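Local coordinates for protein sarcoplasmic calcium-binding proteins II, V, VI, and VII (Branchiostoma lanceolatum, PDB 2SAS) that binds calcium ions through EF-hand loops in muscle, being apparently more abundant in fast-contracting fibres, although its exact role there is not established, at residues N105-L110 and E163-L168; N159-L164 and N178-Q183. All blocks are in the same frame, centred on the assembly; numbering follows the deposited sequence.

Interaction 1: residues N105-L110 and E163-L168; sequences NRIPFL and ELYYRL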
loop_
_atom_site.group_PDB
_atom_site.type_symbol
_atom_site.label_atom_id
_atom_site.label_comp_id
_atom_site.label_asym_id
_atom_site.label_seq_id
_atom_site.Cartn_x
_atom_site.Cartn_y
_atom_site.Cartn_z
ATOM N N ASN A 105 16.691 16.385 -3.424
ATOM C CA ASN A 105 16.879 15.644 -4.682
ATOM C C ASN A 105 15.749 14.610 -4.842
ATOM O O ASN A 105 15.457 14.201 -5.981
ATOM C CB ASN A 105 18.232 14.973 -4.870
ATOM C CG ASN A 105 18.338 14.398 -6.299
ATOM O OD1 ASN A 105 18.684 15.174 -7.202
ATOM N ND2 ASN A 105 18.103 13.101 -6.503
ATOM N N ARG A 106 15.210 14.179 -3.723
ATOM C CA ARG A 106 14.115 13.172 -3.719
ATOM C C ARG A 106 12.865 13.876 -4.261
ATOM O O ARG A 106 12.229 13.254 -5.147
ATOM C CB ARG A 106 13.952 12.481 -2.405
ATOM C CG ARG A 106 12.947 11.386 -2.119
ATOM C CD ARG A 106 13.487 10.004 -2.424
ATOM N NE ARG A 106 14.515 10.187 -3.450
ATOM C CZ ARG A 106 14.680 9.387 -4.500
ATOM N NH1 ARG A 106 14.008 8.248 -4.564
ATOM N NH2 ARG A 106 15.562 9.705 -5.449
ATOM N N ILE A 107 12.547 15.078 -3.791
ATOM C CA ILE A 107 11.385 15.840 -4.255
ATOM C C ILE A 107 11.280 15.975 -5.768
ATOM O O ILE A 107 10.267 15.475 -6.297
ATOM C CB ILE A 107 11.128 17.165 -3.487
ATOM C CG1 ILE A 107 10.641 16.877 -2.031
ATOM C CG2 ILE A 107 10.145 18.140 -4.190
ATOM C CD1 ILE A 107 11.230 18.008 -1.067
ATOM N N PRO A 108 12.228 16.549 -6.479
ATOM C CA PRO A 108 12.178 16.702 -7.949
ATOM C C PRO A 108 12.151 15.400 -8.700
ATOM O O PRO A 108 11.454 15.242 -9.737
ATOM C CB PRO A 108 13.427 17.506 -8.302
ATOM C CG PRO A 108 14.381 17.189 -7.179
ATOM C CD PRO A 108 13.456 17.198 -5.928
ATOM N N PHE A 109 12.894 14.459 -8.153
ATOM C CA PHE A 109 12.975 13.093 -8.768
ATOM C C PHE A 109 11.605 12.461 -8.740
ATOM O O PHE A 109 11.087 11.874 -9.744
ATOM C CB PHE A 109 14.140 12.323 -8.133
ATOM C CG PHE A 109 14.295 10.924 -8.614
ATOM C CD1 PHE A 109 13.589 9.878 -8.006
ATOM C CD2 PHE A 109 15.095 10.690 -9.742
ATOM C CE1 PHE A 109 13.712 8.575 -8.533
ATOM C CE2 PHE A 109 15.234 9.400 -10.254
ATOM C CZ PHE A 109 14.536 8.364 -9.632
ATOM N N LEU A 110 10.952 12.498 -7.598
ATOM C CA LEU A 110 9.594 11.971 -7.445
ATOM C C LEU A 110 8.627 12.765 -8.316
ATOM O O LEU A 110 7.795 12.169 -9.004
ATOM C CB LEU A 110 9.175 12.100 -5.990
ATOM C CG LEU A 110 9.196 10.841 -5.127
ATOM C CD1 LEU A 110 10.070 9.791 -5.783
ATOM C CD2 LEU A 110 9.654 11.287 -3.757
ATOM N N GLU A 163 5.096 21.192 -1.268
ATOM C CA GLU A 163 4.248 21.515 -0.120
ATOM C C GLU A 163 3.667 20.246 0.482
ATOM O O GLU A 163 3.600 20.079 1.699
ATOM C CB GLU A 163 3.068 22.460 -0.444
ATOM C CG GLU A 163 3.258 23.819 -1.091
ATOM C CD GLU A 163 2.007 24.562 -1.535
ATOM O OE1 GLU A 163 0.856 24.242 -1.242
ATOM O OE2 GLU A 163 2.239 25.563 -2.281
ATOM N N LEU A 164 3.188 19.402 -0.441
ATOM C CA LEU A 164 2.563 18.135 -0.032
ATOM C C LEU A 164 3.601 17.163 0.478
ATOM O O LEU A 164 3.397 16.491 1.503
ATOM C CB LEU A 164 1.712 17.670 -1.191
ATOM C CG LEU A 164 0.633 18.618 -1.701
ATOM C CD1 LEU A 164 0.181 18.136 -3.074
ATOM C CD2 LEU A 164 -0.531 18.573 -0.715
ATOM N N TYR A 165 4.745 17.103 -0.207
ATOM C CA TYR A 165 5.810 16.181 0.296
ATOM C C TYR A 165 6.122 16.539 1.759
ATOM O O TYR A 165 6.062 15.647 2.613
ATOM C CB TYR A 165 7.000 16.125 -0.638
ATOM C CG TYR A 165 8.156 15.255 -0.251
ATOM C CD1 TYR A 165 9.110 15.764 0.650
ATOM C CD2 TYR A 165 8.387 14.003 -0.762
ATOM C CE1 TYR A 165 10.239 15.038 0.996
ATOM C CE2 TYR A 165 9.502 13.225 -0.413
ATOM C CZ TYR A 165 10.439 13.769 0.440
ATOM O OH TYR A 165 11.557 13.049 0.818
ATOM N N TYR A 166 6.300 17.827 2.001
ATOM C CA TYR A 166 6.570 18.400 3.313
ATOM C C TYR A 166 5.555 17.957 4.356
ATOM O O TYR A 166 5.885 17.571 5.492
ATOM C CB TYR A 166 6.551 19.962 3.307
ATOM C CG TYR A 166 6.892 20.497 4.683
ATOM C CD1 TYR A 166 8.164 20.241 5.205
ATOM C CD2 TYR A 166 6.019 21.255 5.481
ATOM C CE1 TYR A 166 8.593 20.687 6.445
ATOM C CE2 TYR A 166 6.410 21.699 6.743
ATOM C CZ TYR A 166 7.691 21.428 7.213
ATOM O OH TYR A 166 8.092 21.885 8.446
ATOM N N ARG A 167 4.291 18.042 3.983
ATOM C CA ARG A 167 3.205 17.694 4.913
ATOM C C ARG A 167 3.112 16.198 5.162
ATOM O O ARG A 167 2.643 15.837 6.259
ATOM C CB ARG A 167 1.872 18.227 4.427
ATOM C CG ARG A 167 1.834 19.765 4.359
ATOM C CD ARG A 167 0.526 20.034 3.625
ATOM N NE ARG A 167 0.182 21.436 3.702
ATOM C CZ ARG A 167 -0.548 21.910 4.728
ATOM N NH1 ARG A 167 -0.994 21.038 5.649
ATOM N NH2 ARG A 167 -0.859 23.197 4.789
ATOM N N LEU A 168 3.486 15.438 4.185
ATOM C CA LEU A 168 3.485 13.975 4.252
ATOM C C LEU A 168 4.534 13.533 5.301
ATOM O O LEU A 168 4.354 12.599 6.049
ATOM C CB LEU A 168 3.925 13.420 2.871
ATOM C CG LEU A 168 3.622 12.004 2.481
ATOM C CD1 LEU A 168 4.857 11.299 1.883
ATOM C CD2 LEU A 168 3.118 11.149 3.627
#

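Interaction 2: residues N159-L164 and N178-Q183; sequences NRYKEL and NTLMGQ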
loop_
_atom_site.group_PDB
_atom_site.type_symbol
_atom_site.label_atom_id
_atom_site.label_comp_id
_atom_site.label_asym_id
_atom_site.label_seq_id
_atom_site.Cartn_x
_atom_site.Cartn_y
_atom_site.Cartn_z
ATOM N N ASN A 159 5.962 23.347 -7.115
ATOM C CA ASN A 159 5.796 24.038 -5.829
ATOM C C ASN A 159 4.621 23.473 -5.060
ATOM O O ASN A 159 4.621 23.732 -3.844
ATOM C CB ASN A 159 5.713 25.556 -5.902
ATOM C CG ASN A 159 6.914 26.018 -6.698
ATOM O OD1 ASN A 159 6.758 26.096 -7.928
ATOM N ND2 ASN A 159 8.043 26.203 -6.035
ATOM N N ARG A 160 3.710 22.799 -5.720
ATOM C CA ARG A 160 2.542 22.226 -5.040
ATOM C C ARG A 160 3.027 20.896 -4.412
ATOM O O ARG A 160 2.720 20.654 -3.256
ATOM C CB ARG A 160 1.386 21.934 -5.970
ATOM C CG ARG A 160 0.033 22.267 -5.363
ATOM C CD ARG A 160 -0.222 21.577 -4.104
ATOM N NE ARG A 160 -1.084 22.336 -3.167
ATOM C CZ ARG A 160 -2.105 21.692 -2.603
ATOM N NH1 ARG A 160 -2.307 20.454 -3.098
ATOM N NH2 ARG A 160 -2.926 22.100 -1.691
ATOM N N TYR A 161 3.806 20.205 -5.212
ATOM C CA TYR A 161 4.415 18.945 -4.896
ATOM C C TYR A 161 5.204 19.045 -3.563
ATOM O O TYR A 161 4.873 18.283 -2.646
ATOM C CB TYR A 161 5.329 18.346 -6.013
ATOM C CG TYR A 161 5.650 16.942 -5.557
ATOM C CD1 TYR A 161 4.700 15.923 -5.654
ATOM C CD2 TYR A 161 6.888 16.641 -4.968
ATOM C CE1 TYR A 161 5.003 14.631 -5.266
ATOM C CE2 TYR A 161 7.191 15.346 -4.551
ATOM C CZ TYR A 161 6.241 14.356 -4.681
ATOM O OH TYR A 161 6.531 13.113 -4.187
ATOM N N LYS A 162 6.166 19.920 -3.569
ATOM C CA LYS A 162 7.027 20.312 -2.495
ATOM C C LYS A 162 6.219 20.506 -1.189
ATOM O O LYS A 162 6.673 20.009 -0.167
ATOM C CB LYS A 162 7.747 21.656 -2.733
ATOM C CG LYS A 162 8.884 21.581 -3.785
ATOM C CD LYS A 162 9.560 22.938 -3.929
ATOM C CE LYS A 162 10.667 22.934 -4.977
ATOM N NZ LYS A 162 11.562 24.107 -4.772
ATOM N N GLU A 163 5.096 21.192 -1.268
ATOM C CA GLU A 163 4.248 21.515 -0.120
ATOM C C GLU A 163 3.667 20.246 0.482
ATOM O O GLU A 163 3.600 20.079 1.699
ATOM C CB GLU A 163 3.068 22.460 -0.444
ATOM C CG GLU A 163 3.258 23.819 -1.091
ATOM C CD GLU A 163 2.007 24.562 -1.535
ATOM O OE1 GLU A 163 0.856 24.242 -1.242
ATOM O OE2 GLU A 163 2.239 25.563 -2.281
ATOM N N LEU A 164 3.188 19.402 -0.441
ATOM C CA LEU A 164 2.563 18.135 -0.032
ATOM C C LEU A 164 3.601 17.163 0.478
ATOM O O LEU A 164 3.397 16.491 1.503
ATOM C CB LEU A 164 1.712 17.670 -1.191
ATOM C CG LEU A 164 0.633 18.618 -1.701
ATOM C CD1 LEU A 164 0.181 18.136 -3.074
ATOM C CD2 LEU A 164 -0.531 18.573 -0.715
ATOM N N ASN A 178 -1.555 13.882 2.683
ATOM C CA ASN A 178 -2.064 12.524 2.558
ATOM C C ASN A 178 -2.366 12.089 1.108
ATOM O O ASN A 178 -2.465 10.869 0.937
ATOM C CB ASN A 178 -3.299 12.276 3.374
ATOM C CG ASN A 178 -3.176 12.189 4.880
ATOM O OD1 ASN A 178 -4.029 11.511 5.473
ATOM N ND2 ASN A 178 -2.256 12.858 5.508
ATOM N N THR A 179 -2.571 12.985 0.201
ATOM C CA THR A 179 -2.917 12.753 -1.215
ATOM C C THR A 179 -1.867 11.996 -1.990
ATOM O O THR A 179 -2.209 11.293 -2.956
ATOM C CB THR A 179 -3.344 14.081 -1.945
ATOM O OG1 THR A 179 -2.200 14.941 -1.946
ATOM C CG2 THR A 179 -4.492 14.782 -1.167
ATOM N N LEU A 180 -0.656 12.089 -1.454
ATOM C CA LEU A 180 0.505 11.420 -2.048
ATOM C C LEU A 180 0.464 9.938 -1.740
ATOM O O LEU A 180 1.163 9.143 -2.371
ATOM C CB LEU A 180 1.729 12.215 -1.645
ATOM C CG LEU A 180 1.778 13.693 -2.042
ATOM C CD1 LEU A 180 3.077 14.326 -1.550
ATOM C CD2 LEU A 180 1.760 13.752 -3.580
ATOM N N MET A 181 -0.363 9.525 -0.808
ATOM C CA MET A 181 -0.475 8.092 -0.448
ATOM C C MET A 181 -1.778 7.625 -1.128
ATOM O O MET A 181 -2.272 6.512 -0.987
ATOM C CB MET A 181 -0.461 7.836 1.046
ATOM C CG MET A 181 0.748 8.233 1.818
ATOM S SD MET A 181 0.452 7.996 3.635
ATOM C CE MET A 181 -0.782 9.190 4.009
ATOM N N GLY A 182 -2.304 8.604 -1.884
ATOM C CA GLY A 182 -3.507 8.430 -2.674
ATOM C C GLY A 182 -4.744 8.536 -1.798
ATOM O O GLY A 182 -5.797 7.998 -2.158
ATOM N N GLN A 183 -4.626 9.211 -0.666
ATOM C CA GLN A 183 -5.866 9.296 0.152
ATOM C C GLN A 183 -6.356 10.677 0.432
ATOM O O GLN A 183 -5.644 11.683 0.387
ATOM C CB GLN A 183 -5.746 8.378 1.333
ATOM C CG GLN A 183 -4.564 8.529 2.282
ATOM C CD GLN A 183 -5.174 8.264 3.667
ATOM O OE1 GLN A 183 -5.663 7.146 3.824
ATOM N NE2 GLN A 183 -5.257 9.318 4.456
#

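Interaction 1: residues N105-L110 and E163-L168
Tyr-165 reaches from its helix across to helix 103-114 and lays its ring against Ile-107. The CG1 methylene of Ile-107 sits 3.3 Å from Tyr-165 CD1. It lies over one face of the ring, only 19° off the ring normal and displaced toward the rim, which makes this a CH-pi contact. Ile-107 CD1 extends it along the same side of the ring, 3.5 Å from Tyr-165 CD1. With CG anti to the backbone N, the tyrosine projects outward from its helix and spans much of the gap between two axes that approach no closer than 10.9 Å. Its length carries the ring across the gap, and its flat face takes the methylene of the isoleucine.

The two helices belong to EF-hands 3 and 4, and they cross steeply, at 123° between their N-to-C directions. Helix 103-114 is the one that leads into the third calcium loop.

Leu-110, one turn after Arg-106, meets the ring at about a right angle, its CD2 methyl 3.9 Å from Tyr-165 CE2. At the far end of the tyrosine, the aliphatic part of Arg-106 passes the hydroxyl, with CG 3.7 Å from Tyr-165 OH. The arginine chain then bends away at chi2 and chi3, carrying its guanidinium to a salt bridge with Glu-61 and to the backbone oxygen of Phe-17. The guanidinium plane stands 78° from the ring plane as the group turns away. Arginine thus suits this buried place by offering methylenes to the tyrosine and its charge to Glu-61. Phe-17 of helix 4-18 also touches Tyr-165.

Interaction 2: residues N159-L164 and N178-Q183
Leu-180 inserts its forked end between Leu-164 and Tyr-161 of helix 158-170, giving one methyl chiefly to each. Its CD1 lies 3.6 Å from Leu-164 CB and 3.5 Å from the carbonyl carbon of the same residue, so this branch presses against the helix backbone as much as against a side chain. The other branch, CD2, approaches Tyr-161 CE1 at 3.8 Å, obliquely to the ring. The leucine's conformation makes this possible: CG is anti to the carbonyl carbon (chi1 -58°), and the extended second torsion (chi2 180°) turns the fork so that CD1 faces Leu-164 and CD2 faces Tyr-161.

The ring of Tyr-161 lies where it can meet both Leu-180 and the side chains of Ile-107, Leu-110 and Met-114 on helix 103-114. Leu-164 directs its own methyls past Thr-179, CD1 coming within 4.1 Å of OG1.

That hydroxyl is turned between the backbone N and the carbonyl carbon (chi1 64°) and bonds to the carbonyl oxygen of Ala-176, which lets a threonine sit buried among Leu-164, Val-147 and Ile-148. The chain here is the end of a 3-10 segment, which runs through residues 178-180 and lies against the exiting EF-hand 4 helix. Asn-178 O, within this segment, accepts from Met-181 N and Gln-183 N, which lie beyond it and come from opposite faces of its plane, so the turn is held by backbone bonds of its own.

No hydrogen bond spans the two segments. Leu-180 O takes its hydrogen bond from the hydroxyl of Tyr-130. The C-terminal tail is held to the helix here by apolar, shape-dependent packing, consistent with burial of the leucines supplying most of the attachment.

In the fold
From the N terminus, the chain passes the first two EF-hands before reaching helix 103-114, where interaction 1 opens. It closes 53 residues later on helix 158-170, so the loop encloses the third calcium site and helix 141-149. Interaction 2 begins on that same helix, before interaction 1 ends, and closes a much shorter loop as the C-terminal segment folds back; the two loops therefore overlap, sharing Glu-163 and Leu-164, and neither lies inside the other. The centres of the two contacts lie about 8 Å apart, and Tyr-161 OH comes 3.4 Å from Leu-110 CB. Helix 158-170 offers neighbouring faces to helix 103-114 and to the C-terminal segment, joining the tail to EF-hands 3 and 4.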